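Local coordinates for protein colicin B (Escherichia coli, PDB 1RH1) that kills Escherichia coli and closely related bacteria by forming channels that depolarize the cytoplasmic membrane and dissipate cellular energy, at residues A[460-472]-A[485-497]. Sequence-based numbering, arbitrary orientation.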
ATOM      1  N   ALA A 460       2.982  24.259  -1.537  1.00  3.05           N
ATOM      2  CA  ALA A 460       2.933  25.708  -1.629  1.00  2.47           C
ATOM      3  C   ALA A 460       3.631  26.392  -0.470  1.00  3.39           C
ATOM      4  O   ALA A 460       4.117  27.512  -0.623  1.00  5.10           O
ATOM      5  CB  ALA A 460       1.512  26.191  -1.652  1.00  2.00           C
ATOM      6  N   LEU A 461       3.687  25.744   0.696  1.00  3.10           N
ATOM      7  CA  LEU A 461       4.412  26.284   1.834  1.00  3.51           C
ATOM      8  C   LEU A 461       5.909  26.193   1.569  1.00  7.16           C
ATOM      9  O   LEU A 461       6.645  27.131   1.870  1.00  5.75           O
ATOM     10  CB  LEU A 461       4.158  25.507   3.100  1.00  3.84           C
ATOM     11  CG  LEU A 461       3.586  26.215   4.316  1.00  7.05           C
ATOM     12  CD1 LEU A 461       3.761  25.252   5.456  1.00  2.00           C
ATOM     13  CD2 LEU A 461       4.275  27.533   4.648  1.00  2.93           C
ATOM     14  N   SER A 462       6.380  25.079   0.993  1.00  5.80           N
ATOM     15  CA  SER A 462       7.785  24.891   0.722  1.00  4.22           C
ATOM     16  C   SER A 462       8.323  25.913  -0.243  1.00  9.25           C
ATOM     17  O   SER A 462       9.151  26.701   0.187  1.00 11.26           O
ATOM     18  CB  SER A 462       7.997  23.530   0.184  1.00  2.00           C
ATOM     19  OG  SER A 462       7.787  22.700   1.308  1.00  8.06           O
ATOM     20  N   LEU A 463       7.859  25.988  -1.495  1.00  7.22           N
ATOM     21  CA  LEU A 463       8.243  27.007  -2.468  1.00  4.64           C
ATOM     22  C   LEU A 463       8.277  28.412  -1.900  1.00  3.41           C
ATOM     23  O   LEU A 463       9.239  29.122  -2.135  1.00  5.43           O
ATOM     24  CB  LEU A 463       7.265  26.934  -3.607  1.00  2.23           C
ATOM     25  CG  LEU A 463       7.301  27.853  -4.786  1.00  2.00           C
ATOM     26  CD1 LEU A 463       8.591  27.754  -5.551  1.00  2.00           C
ATOM     27  CD2 LEU A 463       6.179  27.429  -5.698  1.00  2.00           C
ATOM     28  N   PHE A 464       7.305  28.814  -1.097  1.00  2.00           N
ATOM     29  CA  PHE A 464       7.287  30.131  -0.522  1.00  2.00           C
ATOM     30  C   PHE A 464       8.373  30.311   0.501  1.00  2.64           C
ATOM     31  O   PHE A 464       9.066  31.331   0.529  1.00  5.75           O
ATOM     32  CB  PHE A 464       5.972  30.362   0.134  1.00  2.00           C
ATOM     33  CG  PHE A 464       5.833  31.750   0.717  1.00  2.00           C
ATOM     34  CD1 PHE A 464       5.759  32.854  -0.126  1.00  2.00           C
ATOM     35  CD2 PHE A 464       5.770  31.911   2.093  1.00  2.00           C
ATOM     36  CE1 PHE A 464       5.621  34.118   0.427  1.00  2.00           C
ATOM     37  CE2 PHE A 464       5.630  33.185   2.634  1.00  2.00           C
ATOM     38  CZ  PHE A 464       5.556  34.288   1.800  1.00  2.00           C
ATOM     39  N   SER A 465       8.472  29.310   1.374  1.00  4.01           N
ATOM     40  CA  SER A 465       9.474  29.329   2.426  1.00  5.31           C
ATOM     41  C   SER A 465      10.867  29.169   1.854  1.00  3.72           C
ATOM     42  O   SER A 465      11.744  29.918   2.251  1.00  6.68           O
ATOM     43  CB  SER A 465       9.214  28.222   3.412  1.00  7.08           C
ATOM     44  OG  SER A 465       7.921  28.379   3.970  1.00  7.91           O
ATOM     45  N   LEU A 466      11.090  28.244   0.918  1.00  3.11           N
ATOM     46  CA  LEU A 466      12.344  28.090   0.224  1.00  2.50           C
ATOM     47  C   LEU A 466      12.730  29.347  -0.528  1.00  7.29           C
ATOM     48  O   LEU A 466      13.834  29.826  -0.304  1.00 11.89           O
ATOM     49  CB  LEU A 466      12.276  26.995  -0.774  1.00  2.00           C
ATOM     50  CG  LEU A 466      12.349  25.599  -0.266  1.00  6.24           C
ATOM     51  CD1 LEU A 466      12.256  24.664  -1.445  1.00 10.57           C
ATOM     52  CD2 LEU A 466      13.668  25.353   0.427  1.00  7.55           C
ATOM     53  N   THR A 467      11.881  29.934  -1.391  1.00  8.60           N
ATOM     54  CA  THR A 467      12.203  31.165  -2.113  1.00  7.77           C
ATOM     55  C   THR A 467      12.589  32.271  -1.138  1.00  7.77           C
ATOM     56  O   THR A 467      13.581  32.951  -1.406  1.00 11.58           O
ATOM     57  CB  THR A 467      11.003  31.664  -2.964  1.00  2.00           C
ATOM     58  OG1 THR A 467      10.653  30.628  -3.871  1.00  2.00           O
ATOM     59  CG2 THR A 467      11.336  32.912  -3.759  1.00  2.00           C
ATOM     60  N   LEU A 468      11.877  32.451  -0.006  1.00  7.84           N
ATOM     61  CA  LEU A 468      12.239  33.497   0.937  1.00  5.18           C
ATOM     62  C   LEU A 468      13.525  33.243   1.720  1.00  4.56           C
ATOM     63  O   LEU A 468      14.382  34.118   1.823  1.00  7.90           O
ATOM     64  CB  LEU A 468      11.121  33.723   1.946  1.00  2.00           C
ATOM     65  CG  LEU A 468       9.769  34.207   1.509  1.00  2.00           C
ATOM     66  CD1 LEU A 468       9.072  34.814   2.706  1.00  2.00           C
ATOM     67  CD2 LEU A 468       9.890  35.274   0.455  1.00  2.00           C
ATOM     68  N   GLY A 469      13.682  32.029   2.259  1.00  6.89           N
ATOM     69  CA  GLY A 469      14.801  31.634   3.094  1.00  2.50           C
ATOM     70  C   GLY A 469      16.080  31.523   2.307  1.00  2.22           C
ATOM     71  O   GLY A 469      17.058  32.187   2.629  1.00  2.64           O
ATOM     72  N   SER A 470      16.076  30.715   1.248  1.00  2.00           N
ATOM     73  CA  SER A 470      17.270  30.558   0.439  1.00  3.83           C
ATOM     74  C   SER A 470      17.645  31.777  -0.399  1.00  2.97           C
ATOM     75  O   SER A 470      18.658  31.803  -1.089  1.00  7.57           O
ATOM     76  CB  SER A 470      17.100  29.318  -0.446  1.00  6.11           C
ATOM     77  OG  SER A 470      16.084  29.476  -1.405  1.00  6.81           O
ATOM     78  N   ALA A 471      16.843  32.827  -0.346  1.00  6.86           N
ATOM     79  CA  ALA A 471      17.218  34.077  -0.960  1.00  6.97           C
ATOM     80  C   ALA A 471      17.924  34.846   0.135  1.00  5.00           C
ATOM     81  O   ALA A 471      18.947  35.425  -0.196  1.00 11.97           O
ATOM     82  CB  ALA A 471      16.016  34.890  -1.406  1.00  3.58           C
ATOM     83  N   LEU A 472      17.455  34.856   1.415  1.00  9.59           N
ATOM     84  CA  LEU A 472      18.091  35.565   2.547  1.00  7.44           C
ATOM     85  C   LEU A 472      19.457  35.002   2.915  1.00  8.69           C
ATOM     86  O   LEU A 472      20.369  35.796   3.167  1.00  8.86           O
ATOM     87  CB  LEU A 472      17.216  35.520   3.812  1.00  2.00           C
ATOM     88  CG  LEU A 472      17.797  35.928   5.177  1.00  2.00           C
ATOM     89  CD1 LEU A 472      18.079  37.402   5.204  1.00  5.03           C
ATOM     90  CD2 LEU A 472      16.803  35.692   6.281  1.00  2.00           C
ATOM     91  N   VAL A 485      14.850  41.355   7.479  1.00  2.00           N
ATOM     92  CA  VAL A 485      14.319  40.345   6.606  1.00  2.00           C
ATOM     93  C   VAL A 485      14.174  39.056   7.380  1.00  5.59           C
ATOM     94  O   VAL A 485      13.250  38.306   7.080  1.00 13.35           O
ATOM     95  CB  VAL A 485      15.244  40.174   5.403  1.00  2.00           C
ATOM     96  CG1 VAL A 485      14.830  39.026   4.507  1.00  2.00           C
ATOM     97  CG2 VAL A 485      15.133  41.431   4.560  1.00  2.00           C
ATOM     98  N   GLY A 486      14.978  38.775   8.405  1.00  2.38           N
ATOM     99  CA  GLY A 486      14.813  37.544   9.164  1.00  2.00           C
ATOM    100  C   GLY A 486      13.506  37.560   9.930  1.00  2.00           C
ATOM    101  O   GLY A 486      12.908  36.515  10.136  1.00  2.00           O
ATOM    102  N   VAL A 487      13.064  38.747  10.367  1.00  2.15           N
ATOM    103  CA  VAL A 487      11.776  38.939  11.017  1.00  3.30           C
ATOM    104  C   VAL A 487      10.646  38.870   9.976  1.00  4.68           C
ATOM    105  O   VAL A 487       9.747  38.058  10.151  1.00  3.29           O
ATOM    106  CB  VAL A 487      11.826  40.291  11.738  1.00  2.00           C
ATOM    107  CG1 VAL A 487      10.446  40.781  12.082  1.00  3.63           C
ATOM    108  CG2 VAL A 487      12.532  40.109  13.066  1.00  2.00           C
ATOM    109  N   VAL A 488      10.666  39.668   8.881  1.00  5.46           N
ATOM    110  CA  VAL A 488       9.668  39.648   7.812  1.00  5.10           C
ATOM    111  C   VAL A 488       9.418  38.266   7.295  1.00  7.55           C
ATOM    112  O   VAL A 488       8.278  37.832   7.383  1.00 11.27           O
ATOM    113  CB  VAL A 488      10.066  40.503   6.601  1.00  7.23           C
ATOM    114  CG1 VAL A 488       9.203  40.241   5.347  1.00  3.92           C
ATOM    115  CG2 VAL A 488       9.872  41.947   7.031  1.00  8.23           C
ATOM    116  N   ILE A 489      10.424  37.545   6.814  1.00  6.95           N
ATOM    117  CA  ILE A 489      10.125  36.235   6.279  1.00  6.48           C
ATOM    118  C   ILE A 489       9.705  35.236   7.337  1.00  6.43           C
ATOM    119  O   ILE A 489       8.960  34.324   6.993  1.00 10.98           O
ATOM    120  CB  ILE A 489      11.316  35.672   5.502  1.00  7.43           C
ATOM    121  CG1 ILE A 489      12.482  35.283   6.370  1.00  6.35           C
ATOM    122  CG2 ILE A 489      11.702  36.755   4.501  1.00  4.34           C
ATOM    123  CD1 ILE A 489      13.405  34.302   5.622  1.00  9.94           C
ATOM    124  N   ALA A 490      10.095  35.399   8.615  1.00 10.39           N
ATOM    125  CA  ALA A 490       9.679  34.465   9.663  1.00  7.41           C
ATOM    126  C   ALA A 490       8.224  34.703  10.029  1.00  9.13           C
ATOM    127  O   ALA A 490       7.446  33.767  10.168  1.00  9.97           O
ATOM    128  CB  ALA A 490      10.500  34.639  10.918  1.00  8.54           C
ATOM    129  N   GLY A 491       7.842  35.974  10.137  1.00  9.86           N
ATOM    130  CA  GLY A 491       6.472  36.377  10.359  1.00  8.70           C
ATOM    131  C   GLY A 491       5.644  36.007   9.143  1.00  8.19           C
ATOM    132  O   GLY A 491       4.476  35.679   9.320  1.00 12.51           O
ATOM    133  N   ALA A 492       6.206  35.992   7.918  1.00  6.96           N
ATOM    134  CA  ALA A 492       5.450  35.619   6.731  1.00  3.06           C
ATOM    135  C   ALA A 492       5.266  34.111   6.633  1.00  4.19           C
ATOM    136  O   ALA A 492       4.130  33.660   6.530  1.00  4.86           O
ATOM    137  CB  ALA A 492       6.147  36.094   5.473  1.00  2.00           C
ATOM    138  N   ILE A 493       6.286  33.264   6.684  1.00  2.00           N
ATOM    139  CA  ILE A 493       6.064  31.826   6.715  1.00  2.00           C
ATOM    140  C   ILE A 493       5.231  31.441   7.938  1.00  5.57           C
ATOM    141  O   ILE A 493       4.416  30.520   7.912  1.00  2.12           O
ATOM    142  CB  ILE A 493       7.389  31.156   6.771  1.00  2.00           C
ATOM    143  CG1 ILE A 493       8.121  31.495   5.516  1.00  5.65           C
ATOM    144  CG2 ILE A 493       7.230  29.664   6.911  1.00  2.00           C
ATOM    145  CD1 ILE A 493       9.607  31.203   5.713  1.00  9.86           C
ATOM    146  N   GLY A 494       5.416  32.204   9.016  1.00  6.47           N
ATOM    147  CA  GLY A 494       4.694  31.988  10.262  1.00  3.71           C
ATOM    148  C   GLY A 494       3.180  32.041  10.108  1.00  5.83           C
ATOM    149  O   GLY A 494       2.478  31.082  10.449  1.00  4.21           O
ATOM    150  N   ALA A 495       2.740  33.169   9.527  1.00  2.91           N
ATOM    151  CA  ALA A 495       1.342  33.482   9.270  1.00  3.27           C
ATOM    152  C   ALA A 495       0.520  32.445   8.507  1.00  2.00           C
ATOM    153  O   ALA A 495      -0.689  32.409   8.672  1.00  2.00           O
ATOM    154  CB  ALA A 495       1.263  34.789   8.511  1.00  2.00           C
ATOM    155  N   PHE A 496       1.130  31.604   7.668  1.00  2.00           N
ATOM    156  CA  PHE A 496       0.445  30.546   6.949  1.00  2.00           C
ATOM    157  C   PHE A 496       0.351  29.287   7.782  1.00  2.00           C
ATOM    158  O   PHE A 496      -0.262  28.302   7.361  1.00  5.94           O
ATOM    159  CB  PHE A 496       1.179  30.193   5.624  1.00  4.84           C
ATOM    160  CG  PHE A 496       0.882  31.186   4.500  1.00  7.48           C
ATOM    161  CD1 PHE A 496       1.870  32.063   4.059  1.00  4.27           C
ATOM    162  CD2 PHE A 496      -0.409  31.256   3.952  1.00  9.00           C
ATOM    163  CE1 PHE A 496       1.559  33.005   3.086  1.00  6.48           C
ATOM    164  CE2 PHE A 496      -0.709  32.203   2.977  1.00  2.52           C
ATOM    165  CZ  PHE A 496       0.274  33.079   2.547  1.00  5.81           C
ATOM    166  N   ILE A 497       0.980  29.291   8.961  1.00  2.75           N
ATOM    167  CA  ILE A 497       1.033  28.089   9.780  1.00  5.87           C
ATOM    168  C   ILE A 497       0.323  28.352  11.082  1.00  2.00           C
ATOM    169  O   ILE A 497      -0.594  27.631  11.474  1.00  7.12           O
ATOM    170  CB  ILE A 497       2.503  27.655  10.090  1.00  4.18           C
ATOM    171  CG1 ILE A 497       3.395  27.606   8.858  1.00  2.00           C
ATOM    172  CG2 ILE A 497       2.429  26.255  10.676  1.00  2.44           C
ATOM    173  CD1 ILE A 497       4.819  27.146   9.101  1.00  2.00           C
TER
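Ile-489 packs against Leu-468 between helix segments 460-472 and 485-495, which run antiparallel at 171° with a closest axis approach of 10.2 Å. Ile-489 CB lies 3.7 Å from Leu-468 CD1, and its CG2 branch packs against the same methyl and against Leu-468 CB. CG1 sits between the backbone N and the carbonyl carbon (chi1 70°). From there the chain extends to CD1, which meets Leu-472 CD2 at 3.7 Å and also packs on Gly-469 CA, where no side chain intervenes. Leu-472 splits its two methyls: CD2 reaches Ile-489 and Gly-486 CA, while CD1 touches Val-485 CG1.

Toward the other end, Ile-493 sets CG1, CG2 and CD1 against Ser-465. Its CG2 lies 3.3 Å from Ser-465 OG. Ser-465 OG donates to Leu-461 O at 2.8 Å, from above the carbonyl plane and on the face opposite Ser-465 N. The hydroxyl proton is thus spent within its own helix, which lets the oxygen lie against isoleucine carbons.

Phe-464 points CE2 and CZ at Ala-492 CB, which lies at the ring edge. Leu-468 CG lies over the centre of one ring face. Phe-496 turns its edge toward the opposite face in a T-shaped pair, its CE1 coming nearest to Phe-464 CE2. The planes stand at 80°, with ring centroids 5.7 Å apart. Leu-461 finishes this end, with CD2 against Phe-496 CB and CD1 against Ile-497 CG1.

Helices 420-435 and 441-452 also touch Phe-464, and helix 291-340 touches Ser-465 and Ile-493. The pair forms the hydrophobic hairpin of the pore-forming domain, both helices being predicted to span the membrane. Contact between them is almost wholly apolar, consistent with a buried hairpin in the soluble form that can later enter the bilayer.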